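Long-range contacts in DNA repair and recombination protein radB (Thermococcus kodakarensis, PDB 2CVH), which probably takes part in DNA repair and homologous recombination, binding DNA without promoting strand exchange and having a very weak ATPase activity: residues 44-49 and 105-110; 90-95 and 132-137; 191-196 and 207-212. All coordinates share one frame; numbering follows the deposited sequence.

Contact 1: residues 44-49 and 105-110; sequences SGKKVA and NFALVV
Phe106 presents one ring face to Lys47, whose CB stands 3.7 Å from the ring centroid and only 6° off the normal, a CH-pi contact made almost over the centre of the ring. At the ring's edge, near its plane, lies the backbone N of Ala49, and Ala49 CB comes to 3.6 Å from Phe106 CE2. With CG anti to the carbonyl carbon, a chi1 of -72° leans the Phe106 ring across strand 47-49, where it meets both Lys47 and Ala49. Beyond the ring, the same face carries Val109 beside Ala49. On the reverse face, Val48 CG1 meets Val110 CG2 at 4.1 Å, and Leu108 and Val110 continue onto helix 33-44 through Thr40 and Ala37.

These are two adjacent parallel strands, 47-52 and 106-112, inside the RecA-like sheet, flanked by strands 80-83 and 149-153. A beta bulge interrupts the pairing: Lys47 matches Phe106 but Val48 matches Leu108, leaving Ala107 as the extra residue. The ladder survives this, with Ala107 N giving a bond of 2.8 Å to Lys47 O, Ala49 N bonding to Leu108 O at 3.0 Å, and Val110 N to Ala49 O at 2.8 Å. The methyl of Ala107 fits against Lys46 CB and Ser44, whose OG bonds to Gly41 O.

Toward solvent the contact loosens. Lys47 runs out past the ring, its CD 3.8 Å from Asn105 CB, and a water bound to its NZ may link it to Asn105 OD1. Lys46 touches Asn105 O with its CB but then leads away, bending at its last torsion to set NZ 3.0 Å from Ser44 O.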
loop_
_atom_site.group_PDB
_atom_site.type_symbol
_atom_site.label_atom_id
_atom_site.label_comp_id
_atom_site.label_asym_id
_atom_site.label_seq_id
_atom_site.Cartn_x
_atom_site.Cartn_y
_atom_site.Cartn_z
ATOM N N SER A 44 -5.031 2.839 -12.726
ATOM C CA SER A 44 -6.465 2.896 -12.412
ATOM C C SER A 44 -7.160 3.961 -13.280
ATOM O O SER A 44 -8.303 3.777 -13.704
ATOM C CB SER A 44 -6.715 3.172 -10.921
ATOM O OG SER A 44 -6.367 4.484 -10.533
ATOM N N GLY A 45 -6.461 5.062 -13.561
ATOM C CA GLY A 45 -7.027 6.105 -14.399
ATOM C C GLY A 45 -7.882 7.149 -13.707
ATOM O O GLY A 45 -8.370 8.084 -14.351
ATOM N N LYS A 46 -8.022 7.035 -12.393
ATOM C CA LYS A 46 -8.817 7.983 -11.636
ATOM C C LYS A 46 -7.980 8.531 -10.511
ATOM O O LYS A 46 -6.796 8.222 -10.406
ATOM C CB LYS A 46 -10.077 7.303 -11.097
ATOM C CG LYS A 46 -10.797 6.507 -12.171
ATOM C CD LYS A 46 -11.933 5.687 -11.608
ATOM C CE LYS A 46 -12.331 4.612 -12.604
ATOM N NZ LYS A 46 -11.171 3.743 -12.989
ATOM N N LYS A 47 -8.581 9.358 -9.671
ATOM C CA LYS A 47 -7.836 9.948 -8.573
ATOM C C LYS A 47 -7.355 8.931 -7.545
ATOM O O LYS A 47 -7.957 7.872 -7.346
ATOM C CB LYS A 47 -8.648 11.060 -7.907
ATOM C CG LYS A 47 -8.919 12.263 -8.814
ATOM C CD LYS A 47 -9.995 13.157 -8.201
ATOM C CE LYS A 47 -10.081 14.527 -8.876
ATOM N NZ LYS A 47 -10.352 15.599 -7.863
ATOM N N VAL A 48 -6.255 9.275 -6.896
ATOM C CA VAL A 48 -5.663 8.435 -5.893
ATOM C C VAL A 48 -5.365 9.343 -4.736
ATOM O O VAL A 48 -4.660 10.345 -4.920
ATOM C CB VAL A 48 -4.311 7.874 -6.369
ATOM C CG1 VAL A 48 -3.622 7.093 -5.248
ATOM C CG2 VAL A 48 -4.502 7.013 -7.562
ATOM N N ALA A 49 -5.920 9.025 -3.564
ATOM C CA ALA A 49 -5.655 9.808 -2.357
ATOM C C ALA A 49 -4.399 9.145 -1.826
ATOM O O ALA A 49 -4.409 7.952 -1.547
ATOM C CB ALA A 49 -6.802 9.673 -1.344
ATOM N N ASN A 105 -14.807 9.994 -7.602
ATOM C CA ASN A 105 -13.783 10.275 -8.612
ATOM C C ASN A 105 -12.493 9.515 -8.327
ATOM O O ASN A 105 -11.617 9.416 -9.190
ATOM C CB ASN A 105 -13.468 11.765 -8.683
ATOM C CG ASN A 105 -14.372 12.516 -9.643
ATOM O OD1 ASN A 105 -14.767 13.653 -9.364
ATOM N ND2 ASN A 105 -14.664 11.918 -10.792
ATOM N N PHE A 106 -12.379 9.014 -7.099
ATOM C CA PHE A 106 -11.217 8.252 -6.656
ATOM C C PHE A 106 -11.300 6.754 -6.973
ATOM O O PHE A 106 -12.374 6.132 -6.868
ATOM C CB PHE A 106 -11.030 8.448 -5.155
ATOM C CG PHE A 106 -10.541 9.796 -4.795
ATOM C CD1 PHE A 106 -11.335 10.919 -5.017
ATOM C CD2 PHE A 106 -9.278 9.961 -4.252
ATOM C CE1 PHE A 106 -10.879 12.204 -4.693
ATOM C CE2 PHE A 106 -8.806 11.233 -3.925
ATOM C CZ PHE A 106 -9.610 12.363 -4.146
ATOM N N ALA A 107 -10.159 6.181 -7.362
ATOM C CA ALA A 107 -10.082 4.752 -7.658
ATOM C C ALA A 107 -9.307 4.020 -6.576
ATOM O O ALA A 107 -9.534 2.830 -6.359
ATOM C CB ALA A 107 -9.425 4.503 -9.003
ATOM N N LEU A 108 -8.536 4.764 -5.790
ATOM C CA LEU A 108 -7.673 4.163 -4.786
ATOM C C LEU A 108 -7.222 5.131 -3.714
ATOM O O LEU A 108 -7.108 6.331 -3.956
ATOM C CB LEU A 108 -6.401 3.661 -5.513
ATOM C CG LEU A 108 -5.266 2.896 -4.819
ATOM C CD1 LEU A 108 -5.775 1.482 -4.519
ATOM C CD2 LEU A 108 -4.018 2.839 -5.727
ATOM N N VAL A 109 -6.926 4.583 -2.536
ATOM C CA VAL A 109 -6.401 5.353 -1.406
ATOM C C VAL A 109 -5.114 4.600 -1.047
ATOM O O VAL A 109 -5.085 3.371 -1.103
ATOM C CB VAL A 109 -7.366 5.347 -0.149
ATOM C CG1 VAL A 109 -6.742 6.106 1.010
ATOM C CG2 VAL A 109 -8.725 5.963 -0.499
ATOM N N VAL A 110 -4.059 5.327 -0.703
ATOM C CA VAL A 110 -2.788 4.727 -0.322
ATOM C C VAL A 110 -2.328 5.470 0.898
ATOM O O VAL A 110 -2.374 6.698 0.921
ATOM C CB VAL A 110 -1.675 4.886 -1.418
ATOM C CG1 VAL A 110 -0.377 4.267 -0.916
ATOM C CG2 VAL A 110 -2.114 4.257 -2.760
HETATM O O HOH W 1 -13.339 14.716 -7.277
#

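Contact 2: residues 90-95 and 132-137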
loop_
_atom_site.group_PDB
_atom_site.type_symbol
_atom_site.label_atom_id
_atom_site.label_comp_id
_atom_site.label_asym_id
_atom_site.label_seq_id
_atom_site.Cartn_x
_atom_site.Cartn_y
_atom_site.Cartn_z
ATOM N N GLU A 90 -0.858 15.135 12.222
ATOM C CA GLU A 90 -2.076 15.390 11.465
ATOM C C GLU A 90 -2.473 14.152 10.656
ATOM O O GLU A 90 -3.412 14.199 9.876
ATOM C CB GLU A 90 -1.962 16.643 10.570
ATOM C CG GLU A 90 -1.009 16.537 9.380
ATOM C CD GLU A 90 -1.250 17.605 8.312
ATOM O OE1 GLU A 90 -2.420 18.002 8.092
ATOM O OE2 GLU A 90 -0.267 18.037 7.674
ATOM N N GLN A 91 -1.757 13.047 10.875
ATOM C CA GLN A 91 -2.002 11.765 10.209
ATOM C C GLN A 91 -3.472 11.365 10.411
ATOM O O GLN A 91 -4.248 11.314 9.457
ATOM C CB GLN A 91 -1.070 10.699 10.806
ATOM C CG GLN A 91 -0.366 9.786 9.800
ATOM C CD GLN A 91 -1.273 8.717 9.203
ATOM O OE1 GLN A 91 -2.265 9.019 8.538
ATOM N NE2 GLN A 91 -0.915 7.463 9.410
ATOM N N ARG A 92 -3.858 11.128 11.662
ATOM C CA ARG A 92 -5.237 10.770 11.988
ATOM C C ARG A 92 -6.200 11.861 11.485
ATOM O O ARG A 92 -7.322 11.566 11.072
ATOM C CB ARG A 92 -5.376 10.563 13.507
ATOM C CG ARG A 92 -6.801 10.672 14.084
ATOM C CD ARG A 92 -7.440 9.325 14.466
ATOM N NE ARG A 92 -7.806 8.530 13.301
ATOM C CZ ARG A 92 -8.751 8.866 12.432
ATOM N NH1 ARG A 92 -9.451 9.978 12.600
ATOM N NH2 ARG A 92 -8.935 8.136 11.346
ATOM N N ARG A 93 -5.740 13.110 11.483
ATOM C CA ARG A 93 -6.551 14.241 11.019
ATOM C C ARG A 93 -6.763 14.162 9.509
ATOM O O ARG A 93 -7.855 14.444 8.998
ATOM C CB ARG A 93 -5.872 15.563 11.372
ATOM C CG ARG A 93 -5.297 15.578 12.772
ATOM C CD ARG A 93 -4.574 16.883 13.070
ATOM N NE ARG A 93 -3.729 16.767 14.258
ATOM C CZ ARG A 93 -2.554 17.371 14.411
ATOM N NH1 ARG A 93 -2.059 18.145 13.449
ATOM N NH2 ARG A 93 -1.882 17.208 15.538
ATOM N N VAL A 94 -5.703 13.753 8.817
ATOM C CA VAL A 94 -5.690 13.602 7.366
ATOM C C VAL A 94 -6.607 12.447 6.993
ATOM O O VAL A 94 -7.417 12.558 6.073
ATOM C CB VAL A 94 -4.248 13.306 6.856
ATOM C CG1 VAL A 94 -4.273 12.740 5.437
ATOM C CG2 VAL A 94 -3.403 14.576 6.920
ATOM N N ILE A 95 -6.478 11.340 7.722
ATOM C CA ILE A 95 -7.304 10.171 7.460
ATOM C C ILE A 95 -8.750 10.543 7.737
ATOM O O ILE A 95 -9.645 10.208 6.963
ATOM C CB ILE A 95 -6.829 8.967 8.275
ATOM C CG1 ILE A 95 -5.469 8.514 7.736
ATOM C CG2 ILE A 95 -7.825 7.838 8.167
ATOM C CD1 ILE A 95 -4.868 7.368 8.463
ATOM N N SER A 132 -6.142 1.799 15.487
ATOM C CA SER A 132 -7.433 1.170 15.212
ATOM C C SER A 132 -8.459 2.204 14.740
ATOM O O SER A 132 -9.353 1.889 13.955
ATOM C CB SER A 132 -7.937 0.445 16.463
ATOM O OG SER A 132 -7.000 -0.531 16.886
ATOM N N ARG A 133 -8.325 3.429 15.239
ATOM C CA ARG A 133 -9.190 4.543 14.850
ATOM C C ARG A 133 -9.022 4.747 13.343
ATOM O O ARG A 133 -9.986 4.731 12.576
ATOM C CB ARG A 133 -8.721 5.830 15.549
ATOM C CG ARG A 133 -9.826 6.692 16.157
ATOM C CD ARG A 133 -10.230 6.162 17.533
ATOM N NE ARG A 133 -9.185 6.362 18.538
ATOM C CZ ARG A 133 -9.235 5.880 19.777
ATOM N NH1 ARG A 133 -10.276 5.159 20.174
ATOM N NH2 ARG A 133 -8.260 6.152 20.632
ATOM N N GLN A 134 -7.767 4.929 12.945
ATOM C CA GLN A 134 -7.380 5.141 11.557
ATOM C C GLN A 134 -7.777 3.993 10.638
ATOM O O GLN A 134 -8.408 4.203 9.608
ATOM C CB GLN A 134 -5.871 5.381 11.492
ATOM C CG GLN A 134 -5.470 6.664 12.202
ATOM C CD GLN A 134 -3.975 6.844 12.357
ATOM O OE1 GLN A 134 -3.245 6.976 11.374
ATOM N NE2 GLN A 134 -3.512 6.870 13.605
ATOM N N LEU A 135 -7.419 2.776 11.023
ATOM C CA LEU A 135 -7.738 1.611 10.219
ATOM C C LEU A 135 -9.237 1.524 10.014
ATOM O O LEU A 135 -9.707 1.317 8.893
ATOM C CB LEU A 135 -7.166 0.340 10.856
ATOM C CG LEU A 135 -5.630 0.220 10.800
ATOM C CD1 LEU A 135 -5.172 -1.037 11.525
ATOM C CD2 LEU A 135 -5.125 0.197 9.346
ATOM N N GLN A 136 -9.999 1.760 11.077
ATOM C CA GLN A 136 -11.450 1.720 10.966
ATOM C C GLN A 136 -11.963 2.799 10.022
ATOM O O GLN A 136 -12.870 2.536 9.226
ATOM C CB GLN A 136 -12.123 1.830 12.336
ATOM C CG GLN A 136 -12.314 0.476 13.006
ATOM C CD GLN A 136 -12.866 -0.576 12.043
ATOM O OE1 GLN A 136 -12.212 -1.589 11.775
ATOM N NE2 GLN A 136 -14.065 -0.330 11.506
ATOM N N VAL A 137 -11.403 4.007 10.106
ATOM C CA VAL A 137 -11.822 5.074 9.203
ATOM C C VAL A 137 -11.495 4.660 7.763
ATOM O O VAL A 137 -12.331 4.787 6.867
ATOM C CB VAL A 137 -11.161 6.430 9.560
ATOM C CG1 VAL A 137 -11.567 7.522 8.547
ATOM C CG2 VAL A 137 -11.585 6.845 10.956
#
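Helix segments 90-95 and 132-137 run in nearly the same direction, 20° apart with axes 9.8 Å from each other at closest, and come nearest at Arg92 and Gln134, whose CA atoms are 6.0 Å apart. Those two side chains slide past one another in opposite directions. Arg92 bends at chi2 (105°) and again at chi3 (-72°), which folds its guanidinium back along the other helix: Gln134 CG meets it at the edge, near its plane, the NH2 end comes against Val137 CG2, and the CD of Arg92 lies 3.9 Å from Arg133 CB. Glu130, one turn before Gln134, makes a long, weak ion pair with Arg92 NE and takes a hydrogen bond from Gln134 NE2 on its carbonyl.

Both helices belong to the successive beta-alpha-beta crossovers of the RecA-like core, coming just before and just after strand 106-112; Gln91 and Val94 rest on Val51 of strand 47-52. Closer to the sheet, aliphatic carbons meet a buried amide: Ile95 CG2 touches Val137 CG1 at 3.8 Å, and Ile95 CD1 lies 3.4 Å from Gln134 OE1, crossing that chain at about a right angle. Gln91 also approaches here, its NE2 3.1 Å from Gln134 OE1, but the angle is too poor for a hydrogen bond and the two amide planes stand almost perpendicular.

Contact 3: residues 191-196 and 207-212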
loop_
_atom_site.group_PDB
_atom_site.type_symbol
_atom_site.label_atom_id
_atom_site.label_comp_id
_atom_site.label_asym_id
_atom_site.label_seq_id
_atom_site.Cartn_x
_atom_site.Cartn_y
_atom_site.Cartn_z
ATOM N N ARG A 191 12.471 -9.291 -7.083
ATOM C CA ARG A 191 11.620 -9.337 -5.903
ATOM C C ARG A 191 10.596 -10.466 -5.976
ATOM O O ARG A 191 10.332 -11.029 -7.044
ATOM C CB ARG A 191 10.837 -8.018 -5.806
ATOM C CG ARG A 191 11.662 -6.741 -5.779
ATOM C CD ARG A 191 12.391 -6.584 -4.474
ATOM N NE ARG A 191 13.149 -5.334 -4.453
ATOM C CZ ARG A 191 14.443 -5.214 -4.765
ATOM N NH1 ARG A 191 15.169 -6.282 -5.126
ATOM N NH2 ARG A 191 15.007 -4.007 -4.737
ATOM N N VAL A 192 9.985 -10.758 -4.838
ATOM C CA VAL A 192 8.931 -11.765 -4.796
ATOM C C VAL A 192 7.894 -11.286 -3.779
ATOM O O VAL A 192 8.243 -10.703 -2.751
ATOM C CB VAL A 192 9.480 -13.181 -4.401
ATOM C CG1 VAL A 192 10.068 -13.145 -2.982
ATOM C CG2 VAL A 192 8.368 -14.288 -4.560
ATOM N N ALA A 193 6.622 -11.432 -4.115
ATOM C CA ALA A 193 5.570 -11.056 -3.181
ATOM C C ALA A 193 4.945 -12.368 -2.634
ATOM O O ALA A 193 4.785 -13.341 -3.363
ATOM C CB ALA A 193 4.495 -10.210 -3.892
ATOM N N VAL A 194 4.644 -12.403 -1.347
ATOM C CA VAL A 194 4.014 -13.571 -0.779
ATOM C C VAL A 194 2.667 -13.132 -0.222
ATOM O O VAL A 194 2.583 -12.149 0.525
ATOM C CB VAL A 194 4.867 -14.188 0.346
ATOM C CG1 VAL A 194 4.172 -15.431 0.916
ATOM C CG2 VAL A 194 6.248 -14.562 -0.181
ATOM N N LEU A 195 1.617 -13.814 -0.673
ATOM C CA LEU A 195 0.240 -13.564 -0.231
ATOM C C LEU A 195 0.059 -14.291 1.099
ATOM O O LEU A 195 -0.289 -15.471 1.132
ATOM C CB LEU A 195 -0.750 -14.125 -1.245
ATOM C CG LEU A 195 -2.200 -13.708 -1.046
ATOM C CD1 LEU A 195 -2.324 -12.183 -0.995
ATOM C CD2 LEU A 195 -3.019 -14.267 -2.153
ATOM N N GLU A 196 0.327 -13.587 2.185
ATOM C CA GLU A 196 0.228 -14.162 3.514
ATOM C C GLU A 196 -1.185 -14.270 4.026
ATOM O O GLU A 196 -1.485 -15.087 4.900
ATOM C CB GLU A 196 1.030 -13.325 4.485
ATOM C CG GLU A 196 2.415 -13.146 4.019
ATOM C CD GLU A 196 3.287 -12.707 5.119
ATOM O OE1 GLU A 196 2.906 -11.740 5.812
ATOM O OE2 GLU A 196 4.330 -13.361 5.313
ATOM N N ALA A 207 4.596 -14.479 -6.236
ATOM C CA ALA A 207 4.652 -13.883 -7.569
ATOM C C ALA A 207 5.991 -13.172 -7.637
ATOM O O ALA A 207 6.347 -12.394 -6.745
ATOM C CB ALA A 207 3.521 -12.874 -7.761
ATOM N N TYR A 208 6.768 -13.501 -8.657
ATOM C CA TYR A 208 8.072 -12.876 -8.862
ATOM C C TYR A 208 7.882 -11.628 -9.748
ATOM O O TYR A 208 7.025 -11.606 -10.653
ATOM C CB TYR A 208 9.023 -13.867 -9.556
ATOM C CG TYR A 208 9.419 -15.022 -8.666
ATOM C CD1 TYR A 208 10.361 -14.846 -7.648
ATOM C CD2 TYR A 208 8.791 -16.271 -8.786
ATOM C CE1 TYR A 208 10.659 -15.887 -6.758
ATOM C CE2 TYR A 208 9.087 -17.323 -7.900
ATOM C CZ TYR A 208 10.017 -17.119 -6.893
ATOM O OH TYR A 208 10.305 -18.130 -6.004
ATOM N N PHE A 209 8.647 -10.580 -9.481
ATOM C CA PHE A 209 8.547 -9.392 -10.307
ATOM C C PHE A 209 9.886 -8.668 -10.242
ATOM O O PHE A 209 10.761 -9.065 -9.469
ATOM C CB PHE A 209 7.363 -8.502 -9.834
ATOM C CG PHE A 209 7.540 -7.899 -8.443
ATOM C CD1 PHE A 209 7.171 -8.613 -7.295
ATOM C CD2 PHE A 209 8.020 -6.596 -8.289
ATOM C CE1 PHE A 209 7.277 -8.036 -6.030
ATOM C CE2 PHE A 209 8.128 -6.015 -7.018
ATOM C CZ PHE A 209 7.752 -6.741 -5.890
ATOM N N ARG A 210 10.062 -7.640 -11.067
ATOM C CA ARG A 210 11.299 -6.850 -11.036
ATOM C C ARG A 210 10.996 -5.356 -11.086
ATOM O O ARG A 210 10.016 -4.930 -11.671
ATOM C CB ARG A 210 12.271 -7.250 -12.170
ATOM C CG ARG A 210 11.662 -7.207 -13.524
ATOM C CD ARG A 210 12.577 -7.733 -14.604
ATOM N NE ARG A 210 11.812 -7.990 -15.827
ATOM C CZ ARG A 210 11.825 -7.216 -16.912
ATOM N NH1 ARG A 210 12.567 -6.116 -16.949
ATOM N NH2 ARG A 210 11.117 -7.564 -17.976
ATOM N N ILE A 211 11.785 -4.586 -10.361
ATOM C CA ILE A 211 11.650 -3.148 -10.337
ATOM C C ILE A 211 12.504 -2.643 -11.482
ATOM O O ILE A 211 13.714 -2.891 -11.504
ATOM C CB ILE A 211 12.168 -2.549 -9.015
ATOM C CG1 ILE A 211 11.291 -3.080 -7.845
ATOM C CG2 ILE A 211 12.194 -0.993 -9.122
ATOM C CD1 ILE A 211 11.712 -2.628 -6.449
ATOM N N THR A 212 11.861 -1.997 -12.449
ATOM C CA THR A 212 12.536 -1.449 -13.616
ATOM C C THR A 212 12.206 0.038 -13.765
ATOM O O THR A 212 11.568 0.632 -12.900
ATOM C CB THR A 212 12.088 -2.136 -14.898
ATOM O OG1 THR A 212 10.732 -1.757 -15.192
ATOM C CG2 THR A 212 12.196 -3.641 -14.764
#
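The ring of Phe209 turns a face to Arg191, whose CB lies 3.5 Å from the ring centroid and 20° off the normal, displaced toward the rim, while the backbone N of Ala193 approaches at the edge. Phe209 CG sits between its own backbone N and carbonyl carbon (chi1 66°), and this swings the ring across the partner strand instead of outward from its own. There Phe209 CE1 also reaches Ala193 CB, at 4.1 Å. On the other face of the sheet Val192 and Tyr208 lie side by side and point the same way: Val192 CG2 stands over the Tyr208 ring, 3.9 Å from its centroid, again toward the rim.

The two strands form an antiparallel beta hairpin, 190-197 with 206-212, on the side of the sheet where parallel order gives way to antiparallel. Arg191 and Phe209 are a hydrogen-bonded pair, with Arg191 N to Phe209 O at 2.9 Å and the reverse bond, Phe209 N to Arg191 O, at 3.0 Å. Val192 and Tyr208 are a non-hydrogen-bonded pair, and Ala193 N to Ala207 O, at 2.8 Å, opens the next hydrogen-bonded pair. Ala193 and Ala207, on the face that carries Phe209, pack on helix 7-12. Replacing Phe209 with an alanine would probably strip the aromatic face from Arg191 CB, take one neighbour from Ala193 CB and leave a gap between them.

Past the ring, the Arg191 chain bends at chi2 and runs out beside Ile211, whose CD1 is 3.7 Å from Arg191 NE. Arg191 NH2 bonds to Ala30 O and Ile211 touches the same loop, the Walker A P-loop predicted to bind ATP.

Contacts 1 and 3 sit on the same mixed sheet, their centres 23 Å apart: the first joins parallel strands 47-52 and 106-112, the second the antiparallel hairpin 190-197 and 206-212 beyond the strands 149-153, 22-26 and 178-184. Contact 2 packs two helices, 18 Å from contact 1 between centres and 29 Å from contact 3, across the centre of the chain from the latter. Along the chain, contacts 1 and 2 interlock, since helix 90-101 leads into strand 106-112 and that strand into helix 128-145; contact 3 follows both. Contact 3 reaches the predicted ATP-binding loop directly, whereas contact 1 comes near it, at Val110, without touching.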